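Long-range contacts in probable dipeptidase (Pseudomonas aeruginosa, PDB 3B40), which probably acts as a metal-dependent dipeptidase of the membrane dipeptidase (M19) family: residues E20-F25 with D391-W396; H14-H19 with E374-T379; G58-A63 with K370-I375; G350-G355 with G397-R402. The protein carries 11 engineered substitutions. All blocks are in the same frame, centred on the assembly; numbering follows the deposited sequence.

Contact 1. Residues E20-F25 with D391-W396. With CD (cadmium ion), chain B.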
loop_
_atom_site.group_PDB
_atom_site.type_symbol
_atom_site.label_atom_id
_atom_site.label_comp_id
_atom_site.label_asym_id
_atom_site.label_seq_id
_atom_site.Cartn_x
_atom_site.Cartn_y
_atom_site.Cartn_z
ATOM N N GLU A 20 -17.998 15.301 -8.704
ATOM C CA GLU A 20 -19.031 16.011 -7.932
ATOM C C GLU A 20 -20.010 15.022 -7.311
ATOM O O GLU A 20 -20.743 15.359 -6.359
ATOM C CB GLU A 20 -19.863 16.916 -8.866
ATOM C CG GLU A 20 -19.182 18.225 -9.250
ATOM C CD GLU A 20 -20.023 19.026 -10.238
ATOM O OE1 GLU A 20 -21.222 18.732 -10.433
ATOM O OE2 GLU A 20 -19.494 19.949 -10.822
ATOM N N ARG A 21 -20.045 13.815 -7.881
ATOM C CA ARG A 21 -21.093 12.858 -7.567
ATOM C C ARG A 21 -20.584 11.546 -6.951
ATOM O O ARG A 21 -21.289 10.958 -6.159
ATOM C CB ARG A 21 -21.913 12.535 -8.818
ATOM C CG ARG A 21 -22.855 13.680 -9.219
ATOM C CD ARG A 21 -23.363 13.598 -10.660
ATOM N NE ARG A 21 -24.169 14.805 -10.888
ATOM C CZ ARG A 21 -23.675 15.984 -11.255
ATOM N NH1 ARG A 21 -24.485 17.033 -11.359
ATOM N NH2 ARG A 21 -22.377 16.109 -11.523
ATOM N N ILE A 22 -19.429 11.049 -7.387
ATOM C CA ILE A 22 -18.993 9.678 -6.983
ATOM C C ILE A 22 -18.082 9.741 -5.783
ATOM O O ILE A 22 -17.497 10.799 -5.510
ATOM C CB ILE A 22 -18.320 8.857 -8.138
ATOM C CG1 ILE A 22 -16.934 9.429 -8.523
ATOM C CG2 ILE A 22 -19.259 8.742 -9.324
ATOM C CD1 ILE A 22 -16.067 8.466 -9.441
ATOM N N LEU A 23 -18.016 8.629 -5.049
ATOM C CA LEU A 23 -17.070 8.438 -3.960
ATOM C C LEU A 23 -15.757 7.983 -4.547
ATOM O O LEU A 23 -15.738 7.217 -5.526
ATOM C CB LEU A 23 -17.513 7.318 -3.011
ATOM C CG LEU A 23 -18.872 7.376 -2.348
ATOM C CD1 LEU A 23 -19.040 6.220 -1.353
ATOM C CD2 LEU A 23 -19.036 8.732 -1.658
ATOM N N SER A 24 -14.676 8.407 -3.902
ATOM C CA SER A 24 -13.344 8.026 -4.311
ATOM C C SER A 24 -12.597 7.579 -3.037
ATOM O O SER A 24 -12.800 8.125 -1.963
ATOM C CB SER A 24 -12.643 9.188 -4.990
ATOM O OG SER A 24 -12.829 10.366 -4.255
ATOM N N PHE A 25 -11.776 6.548 -3.164
ATOM C CA PHE A 25 -11.155 5.922 -2.013
ATOM C C PHE A 25 -9.789 5.449 -2.441
ATOM O O PHE A 25 -9.654 4.837 -3.489
ATOM C CB PHE A 25 -11.991 4.753 -1.495
ATOM C CG PHE A 25 -11.316 3.960 -0.401
ATOM C CD1 PHE A 25 -11.065 4.533 0.846
ATOM C CD2 PHE A 25 -10.885 2.656 -0.637
ATOM C CE1 PHE A 25 -10.433 3.796 1.867
ATOM C CE2 PHE A 25 -10.259 1.906 0.393
ATOM C CZ PHE A 25 -10.036 2.482 1.628
ATOM N N ASP A 391 -18.211 1.885 -14.181
ATOM C CA ASP A 391 -16.940 1.158 -14.004
ATOM C C ASP A 391 -15.922 1.974 -13.235
ATOM O O ASP A 391 -15.248 1.449 -12.346
ATOM C CB ASP A 391 -16.371 0.715 -15.345
ATOM C CG ASP A 391 -17.136 -0.487 -15.933
ATOM O OD1 ASP A 391 -18.102 -0.956 -15.304
ATOM O OD2 ASP A 391 -16.755 -0.974 -17.009
ATOM N N ILE A 392 -15.835 3.262 -13.555
ATOM C CA ILE A 392 -14.988 4.182 -12.793
ATOM C C ILE A 392 -15.391 4.280 -11.300
ATOM O O ILE A 392 -14.511 4.307 -10.424
ATOM C CB ILE A 392 -14.940 5.577 -13.449
ATOM C CG1 ILE A 392 -14.347 5.467 -14.855
ATOM C CG2 ILE A 392 -14.146 6.578 -12.548
ATOM C CD1 ILE A 392 -14.633 6.703 -15.764
ATOM N N ALA A 393 -16.696 4.321 -11.012
ATOM C CA ALA A 393 -17.167 4.330 -9.634
ATOM C C ALA A 393 -16.770 3.042 -8.878
ATOM O O ALA A 393 -16.481 3.078 -7.661
ATOM C CB ALA A 393 -18.690 4.561 -9.567
ATOM N N LYS A 394 -16.754 1.911 -9.575
ATOM C CA LYS A 394 -16.342 0.635 -8.969
ATOM C C LYS A 394 -14.837 0.673 -8.665
ATOM O O LYS A 394 -14.429 0.389 -7.550
ATOM C CB LYS A 394 -16.648 -0.518 -9.923
ATOM C CG LYS A 394 -18.117 -0.776 -10.175
ATOM C CD LYS A 394 -18.346 -2.122 -10.847
ATOM C CE LYS A 394 -19.840 -2.313 -11.042
ATOM N NZ LYS A 394 -20.144 -3.525 -11.840
ATOM N N LEU A 395 -14.033 1.079 -9.659
ATOM C CA LEU A 395 -12.581 1.280 -9.508
ATOM C C LEU A 395 -12.218 2.194 -8.359
ATOM O O LEU A 395 -11.320 1.883 -7.581
ATOM C CB LEU A 395 -11.900 1.774 -10.817
ATOM C CG LEU A 395 -11.726 0.767 -11.957
ATOM C CD1 LEU A 395 -11.381 1.464 -13.279
ATOM C CD2 LEU A 395 -10.618 -0.273 -11.618
ATOM N N TRP A 396 -12.911 3.322 -8.244
ATOM C CA TRP A 396 -12.598 4.336 -7.215
ATOM C C TRP A 396 -13.126 4.045 -5.812
ATOM O O TRP A 396 -13.070 4.909 -4.906
ATOM C CB TRP A 396 -13.061 5.711 -7.669
ATOM C CG TRP A 396 -11.964 6.520 -8.308
ATOM C CD1 TRP A 396 -11.983 7.079 -9.548
ATOM C CD2 TRP A 396 -10.684 6.820 -7.743
ATOM N NE1 TRP A 396 -10.795 7.722 -9.794
ATOM C CE2 TRP A 396 -9.985 7.591 -8.689
ATOM C CE3 TRP A 396 -10.052 6.507 -6.510
ATOM C CZ2 TRP A 396 -8.687 8.056 -8.465
ATOM C CZ3 TRP A 396 -8.752 6.991 -6.280
ATOM C CH2 TRP A 396 -8.090 7.744 -7.261
HETATM CD CD CD B . -21.575 20.332 -12.173
HETATM O O HOH W 1 -17.326 5.101 -6.013
HETATM O O HOH W 2 -10.394 2.436 -4.770
#

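Contact 2. Residues H14-H19 with E374-T379. With CA (calcium ion), chain E; CD (cadmium ion), chain B.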
loop_
_atom_site.group_PDB
_atom_site.type_symbol
_atom_site.label_atom_id
_atom_site.label_comp_id
_atom_site.label_asym_id
_atom_site.label_seq_id
_atom_site.Cartn_x
_atom_site.Cartn_y
_atom_site.Cartn_z
ATOM N N HIS A 14 -15.766 16.362 -17.926
ATOM C CA HIS A 14 -16.434 15.109 -17.624
ATOM C C HIS A 14 -15.894 14.492 -16.321
ATOM O O HIS A 14 -16.674 14.046 -15.498
ATOM C CB HIS A 14 -16.252 14.181 -18.808
ATOM C CG HIS A 14 -16.980 12.887 -18.698
ATOM N ND1 HIS A 14 -16.729 11.836 -19.553
ATOM C CD2 HIS A 14 -17.922 12.450 -17.826
ATOM C CE1 HIS A 14 -17.495 10.810 -19.225
ATOM N NE2 HIS A 14 -18.233 11.156 -18.186
ATOM N N ALA A 15 -14.576 14.491 -16.128
ATOM C CA ALA A 15 -13.957 13.946 -14.911
ATOM C C ALA A 15 -14.461 14.741 -13.696
ATOM O O ALA A 15 -14.852 14.161 -12.684
ATOM C CB ALA A 15 -12.433 14.034 -15.004
ATOM N N GLU A 16 -14.462 16.069 -13.806
ATOM C CA GLU A 16 -14.913 16.930 -12.683
ATOM C C GLU A 16 -16.388 16.722 -12.359
ATOM O O GLU A 16 -16.752 16.536 -11.198
ATOM C CB GLU A 16 -14.572 18.408 -12.946
ATOM C CG GLU A 16 -13.058 18.638 -13.017
ATOM C CD GLU A 16 -12.684 19.946 -13.676
ATOM O OE1 GLU A 16 -13.592 20.681 -14.161
ATOM O OE2 GLU A 16 -11.472 20.236 -13.698
ATOM N N GLU A 17 -17.231 16.669 -13.384
ATOM C CA GLU A 17 -18.660 16.413 -13.164
ATOM C C GLU A 17 -18.900 15.108 -12.429
ATOM O O GLU A 17 -19.758 15.030 -11.523
ATOM C CB GLU A 17 -19.438 16.449 -14.494
ATOM C CG GLU A 17 -19.628 17.847 -15.048
ATOM C CD GLU A 17 -20.463 18.756 -14.105
ATOM O OE1 GLU A 17 -21.420 18.269 -13.451
ATOM O OE2 GLU A 17 -20.155 19.961 -13.998
ATOM N N LEU A 18 -18.133 14.076 -12.786
ATOM C CA LEU A 18 -18.304 12.751 -12.171
ATOM C C LEU A 18 -17.884 12.775 -10.682
ATOM O O LEU A 18 -18.581 12.225 -9.801
ATOM C CB LEU A 18 -17.567 11.671 -13.012
ATOM C CG LEU A 18 -17.698 10.172 -12.671
ATOM C CD1 LEU A 18 -19.143 9.612 -12.877
ATOM C CD2 LEU A 18 -16.654 9.353 -13.438
ATOM N N HIS A 19 -16.784 13.462 -10.395
ATOM C CA HIS A 19 -16.308 13.567 -9.016
ATOM C C HIS A 19 -17.065 14.531 -8.125
ATOM O O HIS A 19 -16.798 14.565 -6.917
ATOM C CB HIS A 19 -14.816 13.851 -8.961
ATOM C CG HIS A 19 -13.980 12.667 -9.313
ATOM N ND1 HIS A 19 -13.693 11.666 -8.408
ATOM C CD2 HIS A 19 -13.380 12.313 -10.471
ATOM C CE1 HIS A 19 -12.937 10.752 -8.993
ATOM N NE2 HIS A 19 -12.734 11.118 -10.246
ATOM N N GLU A 374 -5.016 15.520 -7.251
ATOM C CA GLU A 374 -4.928 15.186 -8.705
ATOM C C GLU A 374 -5.647 13.869 -9.126
ATOM O O GLU A 374 -5.525 13.384 -10.277
ATOM C CB GLU A 374 -3.459 15.205 -9.150
ATOM C CG GLU A 374 -2.871 16.617 -9.249
ATOM C CD GLU A 374 -1.485 16.702 -9.885
ATOM O OE1 GLU A 374 -0.801 15.676 -10.097
ATOM O OE2 GLU A 374 -1.059 17.840 -10.188
ATOM N N ILE A 375 -6.453 13.315 -8.229
ATOM C CA ILE A 375 -7.180 12.056 -8.548
ATOM C C ILE A 375 -8.017 12.098 -9.827
ATOM O O ILE A 375 -8.162 11.085 -10.516
ATOM C CB ILE A 375 -8.057 11.559 -7.359
ATOM C CG1 ILE A 375 -9.213 12.538 -7.056
ATOM C CG2 ILE A 375 -7.170 11.338 -6.116
ATOM C CD1 ILE A 375 -10.419 11.866 -6.313
ATOM N N ARG A 376 -8.570 13.271 -10.171
ATOM C CA ARG A 376 -9.432 13.358 -11.340
ATOM C C ARG A 376 -8.648 13.177 -12.637
ATOM O O ARG A 376 -9.225 12.858 -13.664
ATOM C CB ARG A 376 -10.242 14.660 -11.327
ATOM C CG ARG A 376 -11.084 14.772 -10.036
ATOM C CD ARG A 376 -11.824 16.079 -9.881
ATOM N NE ARG A 376 -10.876 17.183 -9.823
ATOM C CZ ARG A 376 -11.180 18.422 -9.483
ATOM N NH1 ARG A 376 -12.435 18.749 -9.154
ATOM N NH2 ARG A 376 -10.231 19.330 -9.487
ATOM N N ASN A 377 -7.339 13.427 -12.581
ATOM C CA ASN A 377 -6.408 13.109 -13.664
ATOM C C ASN A 377 -6.406 11.605 -13.985
ATOM O O ASN A 377 -6.304 11.234 -15.149
ATOM C CB ASN A 377 -4.994 13.543 -13.299
ATOM C CG ASN A 377 -4.802 15.048 -13.388
ATOM O OD1 ASN A 377 -5.738 15.789 -13.746
ATOM N ND2 ASN A 377 -3.578 15.512 -13.094
ATOM N N VAL A 378 -6.528 10.763 -12.954
ATOM C CA VAL A 378 -6.589 9.299 -13.123
ATOM C C VAL A 378 -7.895 9.014 -13.823
ATOM O O VAL A 378 -7.937 8.279 -14.830
ATOM C CB VAL A 378 -6.550 8.517 -11.739
ATOM C CG1 VAL A 378 -6.641 7.016 -11.964
ATOM C CG2 VAL A 378 -5.279 8.847 -10.944
ATOM N N THR A 379 -8.967 9.639 -13.325
ATOM C CA THR A 379 -10.275 9.504 -13.965
ATOM C C THR A 379 -10.298 9.949 -15.436
ATOM O O THR A 379 -10.958 9.333 -16.268
ATOM C CB THR A 379 -11.371 10.216 -13.149
ATOM O OG1 THR A 379 -11.391 9.653 -11.830
ATOM C CG2 THR A 379 -12.739 10.021 -13.800
HETATM CA CA CA E . -20.384 10.681 -17.222
HETATM CD CD CD B . -21.575 20.332 -12.173
HETATM O O HOH W 3 -15.079 17.417 -9.312
HETATM O O HOH W 4 -20.504 12.265 -15.393
#

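Contact 3. Residues G58-A63 with K370-I375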
loop_
_atom_site.group_PDB
_atom_site.type_symbol
_atom_site.label_atom_id
_atom_site.label_comp_id
_atom_site.label_asym_id
_atom_site.label_seq_id
_atom_site.Cartn_x
_atom_site.Cartn_y
_atom_site.Cartn_z
ATOM N N GLY A 58 -9.325 17.846 -4.821
ATOM C CA GLY A 58 -9.447 16.701 -5.693
ATOM C C GLY A 58 -10.789 16.042 -5.545
ATOM O O GLY A 58 -11.184 15.290 -6.420
ATOM N N ARG A 59 -11.491 16.297 -4.431
ATOM C CA ARG A 59 -12.747 15.570 -4.120
ATOM C C ARG A 59 -12.514 14.106 -3.714
ATOM O O ARG A 59 -13.368 13.264 -3.952
ATOM C CB ARG A 59 -13.767 15.612 -5.291
ATOM C CG ARG A 59 -14.108 17.005 -5.845
ATOM C CD ARG A 59 -14.714 17.918 -4.777
ATOM N NE ARG A 59 -15.893 17.348 -4.106
ATOM C CZ ARG A 59 -17.166 17.600 -4.436
ATOM N NH1 ARG A 59 -18.132 17.029 -3.737
ATOM N NH2 ARG A 59 -17.492 18.440 -5.434
ATOM N N LEU A 60 -11.351 13.802 -3.126
ATOM C CA LEU A 60 -11.106 12.477 -2.534
ATOM C C LEU A 60 -11.993 12.330 -1.327
ATOM O O LEU A 60 -11.903 13.155 -0.421
ATOM C CB LEU A 60 -9.644 12.373 -2.074
ATOM C CG LEU A 60 -9.237 10.977 -1.562
ATOM C CD1 LEU A 60 -9.469 9.872 -2.589
ATOM C CD2 LEU A 60 -7.787 10.958 -1.068
ATOM N N SER A 61 -12.835 11.299 -1.302
ATOM C CA SER A 61 -13.773 11.107 -0.190
ATOM C C SER A 61 -13.092 10.539 1.052
ATOM O O SER A 61 -13.497 10.826 2.184
ATOM C CB SER A 61 -14.931 10.187 -0.592
ATOM O OG SER A 61 -15.464 10.595 -1.851
ATOM N N GLY A 62 -12.103 9.679 0.836
ATOM C CA GLY A 62 -11.450 9.062 1.986
ATOM C C GLY A 62 -10.287 8.188 1.581
ATOM O O GLY A 62 -9.972 8.082 0.396
ATOM N N ALA A 63 -9.615 7.600 2.571
ATOM C CA ALA A 63 -8.393 6.818 2.327
ATOM C C ALA A 63 -8.120 5.880 3.483
ATOM O O ALA A 63 -8.530 6.158 4.617
ATOM C CB ALA A 63 -7.196 7.744 2.154
ATOM N N LYS A 370 0.338 13.418 -8.528
ATOM C CA LYS A 370 1.442 13.616 -7.627
ATOM C C LYS A 370 0.987 13.804 -6.196
ATOM O O LYS A 370 1.797 13.767 -5.270
ATOM C CB LYS A 370 2.302 14.790 -8.095
ATOM C CG LYS A 370 1.704 16.178 -7.852
ATOM C CD LYS A 370 2.648 17.243 -8.389
ATOM C CE LYS A 370 1.896 18.508 -8.728
ATOM N NZ LYS A 370 1.656 19.349 -7.507
ATOM N N ASP A 371 -0.309 14.044 -6.030
ATOM C CA ASP A 371 -0.911 14.099 -4.704
ATOM C C ASP A 371 -2.442 13.922 -4.806
ATOM O O ASP A 371 -2.990 13.765 -5.908
ATOM C CB ASP A 371 -0.459 15.383 -3.946
ATOM C CG ASP A 371 -0.970 16.669 -4.593
ATOM O OD1 ASP A 371 -2.147 16.709 -5.042
ATOM O OD2 ASP A 371 -0.183 17.638 -4.656
ATOM N N VAL A 372 -3.127 13.924 -3.667
ATOM C CA VAL A 372 -4.553 13.541 -3.635
ATOM C C VAL A 372 -5.441 14.539 -4.362
ATOM O O VAL A 372 -6.592 14.227 -4.662
ATOM C CB VAL A 372 -5.125 13.307 -2.199
ATOM C CG1 VAL A 372 -4.456 12.086 -1.562
ATOM C CG2 VAL A 372 -4.961 14.564 -1.330
ATOM N N SER A 373 -4.897 15.732 -4.633
ATOM C CA SER A 373 -5.680 16.784 -5.279
ATOM C C SER A 373 -5.823 16.473 -6.771
ATOM O O SER A 373 -6.664 17.080 -7.458
ATOM C CB SER A 373 -5.037 18.168 -5.065
ATOM O OG SER A 373 -3.989 18.392 -5.982
ATOM N N GLU A 374 -5.016 15.520 -7.251
ATOM C CA GLU A 374 -4.928 15.186 -8.705
ATOM C C GLU A 374 -5.647 13.869 -9.126
ATOM O O GLU A 374 -5.525 13.384 -10.277
ATOM C CB GLU A 374 -3.459 15.205 -9.150
ATOM C CG GLU A 374 -2.871 16.617 -9.249
ATOM C CD GLU A 374 -1.485 16.702 -9.885
ATOM O OE1 GLU A 374 -0.801 15.676 -10.097
ATOM O OE2 GLU A 374 -1.059 17.840 -10.188
ATOM N N ILE A 375 -6.453 13.315 -8.229
ATOM C CA ILE A 375 -7.180 12.056 -8.548
ATOM C C ILE A 375 -8.017 12.098 -9.827
ATOM O O ILE A 375 -8.162 11.085 -10.516
ATOM C CB ILE A 375 -8.057 11.559 -7.359
ATOM C CG1 ILE A 375 -9.213 12.538 -7.056
ATOM C CG2 ILE A 375 -7.170 11.338 -6.116
ATOM C CD1 ILE A 375 -10.419 11.866 -6.313
#

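Contact 4. Residues G350-G355 with G397-R402. With CD (cadmium ion), chain C.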
loop_
_atom_site.group_PDB
_atom_site.type_symbol
_atom_site.label_atom_id
_atom_site.label_comp_id
_atom_site.label_asym_id
_atom_site.label_seq_id
_atom_site.Cartn_x
_atom_site.Cartn_y
_atom_site.Cartn_z
ATOM N N GLY A 350 -11.710 -9.089 -13.943
ATOM C CA GLY A 350 -13.006 -8.460 -14.201
ATOM C C GLY A 350 -13.173 -7.165 -13.434
ATOM O O GLY A 350 -12.564 -6.984 -12.355
ATOM N N ILE A 351 -14.025 -6.278 -13.958
ATOM C CA ILE A 351 -14.132 -4.904 -13.435
ATOM C C ILE A 351 -14.486 -4.895 -11.950
ATOM O O ILE A 351 -14.170 -3.945 -11.253
ATOM C CB ILE A 351 -15.136 -3.991 -14.264
ATOM C CG1 ILE A 351 -15.065 -2.528 -13.808
ATOM C CG2 ILE A 351 -16.577 -4.474 -14.215
ATOM C CD1 ILE A 351 -13.800 -1.816 -14.278
ATOM N N ASP A 352 -15.139 -5.955 -11.477
ATOM C CA ASP A 352 -15.650 -5.980 -10.097
ATOM C C ASP A 352 -14.556 -6.250 -9.042
ATOM O O ASP A 352 -14.804 -6.210 -7.811
ATOM C CB ASP A 352 -16.740 -7.038 -9.954
ATOM C CG ASP A 352 -18.050 -6.671 -10.655
ATOM O OD1 ASP A 352 -18.405 -5.468 -10.818
ATOM O OD2 ASP A 352 -18.775 -7.631 -10.991
ATOM N N HIS A 353 -13.345 -6.525 -9.507
ATOM C CA HIS A 353 -12.288 -6.970 -8.598
ATOM C C HIS A 353 -11.045 -6.129 -8.634
ATOM O O HIS A 353 -9.951 -6.595 -8.208
ATOM C CB HIS A 353 -11.955 -8.440 -8.879
ATOM C CG HIS A 353 -13.122 -9.333 -8.656
ATOM N ND1 HIS A 353 -13.557 -9.662 -7.391
ATOM C CD2 HIS A 353 -14.005 -9.884 -9.522
ATOM C CE1 HIS A 353 -14.629 -10.430 -7.491
ATOM N NE2 HIS A 353 -14.911 -10.586 -8.771
ATOM N N VAL A 354 -11.215 -4.903 -9.133
ATOM C CA VAL A 354 -10.121 -3.955 -9.273
ATOM C C VAL A 354 -10.422 -2.593 -8.580
ATOM O O VAL A 354 -11.564 -2.106 -8.552
ATOM C CB VAL A 354 -9.688 -3.776 -10.778
ATOM C CG1 VAL A 354 -8.371 -2.978 -10.907
ATOM C CG2 VAL A 354 -9.497 -5.131 -11.470
ATOM N N GLY A 355 -9.371 -1.999 -8.023
ATOM C CA GLY A 355 -9.445 -0.668 -7.377
ATOM C C GLY A 355 -8.170 0.096 -7.652
ATOM O O GLY A 355 -7.414 -0.277 -8.538
ATOM N N GLY A 397 -13.647 2.834 -5.605
ATOM C CA GLY A 397 -14.074 2.457 -4.259
ATOM C C GLY A 397 -15.271 1.535 -4.117
ATOM O O GLY A 397 -15.398 0.846 -3.095
ATOM N N GLY A 398 -16.162 1.524 -5.110
ATOM C CA GLY A 398 -17.352 0.647 -5.078
ATOM C C GLY A 398 -17.009 -0.818 -4.795
ATOM O O GLY A 398 -17.688 -1.490 -4.022
ATOM N N ASN A 399 -15.954 -1.313 -5.441
ATOM C CA ASN A 399 -15.549 -2.711 -5.269
ATOM C C ASN A 399 -15.028 -2.961 -3.869
ATOM O O ASN A 399 -15.402 -3.962 -3.215
ATOM C CB ASN A 399 -14.474 -3.065 -6.294
ATOM C CG ASN A 399 -15.000 -3.112 -7.714
ATOM O OD1 ASN A 399 -16.168 -3.429 -7.943
ATOM N ND2 ASN A 399 -14.117 -2.849 -8.693
ATOM N N PHE A 400 -14.158 -2.060 -3.403
ATOM C CA PHE A 400 -13.630 -2.149 -2.032
ATOM C C PHE A 400 -14.746 -2.149 -1.001
ATOM O O PHE A 400 -14.717 -2.930 -0.057
ATOM C CB PHE A 400 -12.591 -1.051 -1.713
ATOM C CG PHE A 400 -11.996 -1.159 -0.316
ATOM C CD1 PHE A 400 -10.784 -1.819 -0.106
ATOM C CD2 PHE A 400 -12.645 -0.603 0.782
ATOM C CE1 PHE A 400 -10.227 -1.905 1.169
ATOM C CE2 PHE A 400 -12.094 -0.710 2.078
ATOM C CZ PHE A 400 -10.887 -1.347 2.255
ATOM N N LEU A 401 -15.703 -1.231 -1.150
ATOM C CA LEU A 401 -16.804 -1.124 -0.194
ATOM C C LEU A 401 -17.674 -2.394 -0.178
ATOM O O LEU A 401 -18.113 -2.805 0.877
ATOM C CB LEU A 401 -17.655 0.100 -0.509
ATOM C CG LEU A 401 -16.998 1.490 -0.365
ATOM C CD1 LEU A 401 -17.948 2.596 -0.820
ATOM C CD2 LEU A 401 -16.537 1.740 1.080
ATOM N N ARG A 402 -17.907 -3.019 -1.345
ATOM C CA ARG A 402 -18.667 -4.299 -1.406
ATOM C C ARG A 402 -17.918 -5.374 -0.625
ATOM O O ARG A 402 -18.478 -6.058 0.257
ATOM C CB ARG A 402 -18.836 -4.786 -2.858
ATOM C CG ARG A 402 -19.596 -6.163 -3.042
ATOM C CD ARG A 402 -19.244 -6.840 -4.377
ATOM N NE ARG A 402 -17.843 -7.309 -4.420
ATOM C CZ ARG A 402 -16.903 -6.911 -5.291
ATOM N NH1 ARG A 402 -15.675 -7.424 -5.212
ATOM N NH2 ARG A 402 -17.163 -6.000 -6.231
HETATM CD CD CD C . -16.868 -11.562 -9.456
HETATM O O HOH W 5 -18.373 -9.902 -8.840
HETATM O O HOH W 6 -17.893 -11.307 -6.955
HETATM O O HOH W 7 -15.621 -13.696 -9.806
HETATM O O HOH W 8 -16.388 -11.018 -11.794
#

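Contact 1. Residues E20-F25 with D391-W396
Where the chain enters the first strand of the TIM-barrel-like fold, Ser24 and Phe25 lie close against Trp396, on the helix 389-409. The tight part is here. Ser24 CB packs against the benzo part of the indole, 4.0 Å from Trp396 CE3, while the carbonyl of Phe25 meets the ring at its edge, with Phe25 O 3.5 Å from Trp396 CE3. The indole nitrogen is engaged by Thr379, and Ser24 OG turns to the backbone of Ser61. Against this ring the apolar packing at Ile22 is looser. With CG1 between the backbone N and the carbonyl carbon (chi1 69°), its CD1 reaches Ile392 CG2 at 4.1 Å, and CG2 rests 4.2 Å from Ala393 CB. Water fills in beside it: one molecule donates to both Leu23 O and Ala393 O, linking the two carbonyls, loop to helix. Farther out, Glu20 and Arg21 make no contact with 391-396 and are exposed; the Glu20 carboxylate chelates a cadmium ion through both oxygens, a site it shares with Glu17. The helix has a wider pi-type turn at 394-396, and the carbonyl of the last residue of that turn is the one the loop meets: Trp396 O lies 3.2 Å from Ser24 CA in a CA-H...O contact and accepts a weak hydrogen bond from Phe25 N at 2.7 Å, bent to 115° at the hydrogen.

Contact 2. Residues H14-H19 with E374-T379
Two helices meet here at a steep angle: helix 9-19, which leads into the barrel, and the start of helix 375-385, their local axes 9.0 Å apart and 115° between their directions. The centre of the interface is polar. His19 NE2 and Thr379 OG1 are 2.5 Å apart in a short, nearly straight hydrogen bond (172°), the hydroxyl lying at the imidazole edge near the ring plane. Two further side chains hem in the imidazole: Arg376 CG comes within 3.4 Å of His19 CD2, the arginine's methylene run lying alongside the ring and heading the other way, and Ile375 CD1 is 3.8 Å from His19 CE1. Beyond CG the arginine bends at chi3 (-61°), which brings its guanidinium beneath Glu16; Glu16 CG lies 3.8 Å above that plane, offset toward the rim. The carboxylate is only an electrostatic neighbour, since no N-H points at it. A water in the guanidinium plane instead accepts from Arg376 NH1 and donates to Glu16 O. Methyl groups close the other end, with Leu18 CD2 4.0 Å from Thr379 CG2. On the outer side of helix 9-19, His14 binds a calcium ion with Asp389, and Glu17 binds cadmium with Glu20. Helix 389-409 joins the cluster: Trp396 donates to Thr379 OG1 and meets the His19 ring edge-to-face, while Leu18 touches Asp389 and Ile392.

Contact 3. Residues G58-A63 with K370-I375
Leu60 and Val372 cross at about a right angle, so that one leucine methyl does the touching: CD2 stands 3.6 Å from Val372 CG1. It gets there because the leucine CG lies opposite the backbone N (chi1 -174°), extending the branch toward the valine. Ile375 lays its CG1-CD1 arm against Gly58 O, with CG1 3.4 Å from it, and carries CD1 on to 3.8 Å from Leu60 N. That carbonyl is buried under the isoleucine and has no polar partner in the model. Gly58 closes the helix 52-58 in a Schellman motif, with Arg59 as its C-prime residue at positive phi, before the chain enters strand 62-68 of the barrel. At Gly58, which has no side chain, the backbones come together: its CA is 3.3 Å from Ser373 O. Facing it, residues 371-373 form an Asx turn, Asp371 OD1 accepting from Ser373 N (2.9 Å); the same oxygen also accepts from Ser373 OG (2.7 Å) on its syn lone pair.

Contact 4. Residues G350-G355 with G397-R402
Asn399 reaches from its helix into the turn 351-353 and the first residue of strand 354-357, with CG placed beside its own backbone N (chi1 -69°). Its CB lies 3.5 Å from Asp352 O, and CG is nearer to the same oxygen. OD1 also stands close to Asp352 O, two acceptors with no bond between them. ND2, at the tip, is the gripping atom: it donates to Val354 O (2.7 Å, 164°), which lies in the amide plane, and to Ile351 O (2.8 Å), tilted 25° from it. The two bonds fix the amide's rotation. The joint ties helix 389-409 to this turn and to the edge of the barrel sheet that follows it. Asp352 O is instead held by Arg402, whose NH1 (3.0 Å) and NH2 (2.8 Å) both point at this one atom, end-on and in the guanidinium plane; NH2 also makes a weak bond to Asn399 OD1. In the same turn, His353 NE2 binds a cadmium ion at 2.3 Å, together with four waters, while ND1 donates to Gly260 O.

How the contacts relate
From the N terminus, helix 9-19 runs first into contact 2, which reaches forward to helix 375-385, and the loop after it makes contact 1 with helix 389-409. Because their segments alternate along the chain, contacts 1 and 2 cross; Trp396 NE1 and Thr379 OG1 probably join them by a hydrogen bond. Contact 3 closes a shorter loop, from the end of helix 52-58 and the lead-in to strand 62-68 to residues 370-375, lying within the span of contact 1 and sharing Glu374 and Ile375 with contact 2. Contact 4 closes the shortest loop, between strand 354-357 and helix 389-409, and crosses the other three. Lys394 and Asp352 bridge contacts 1 and 4.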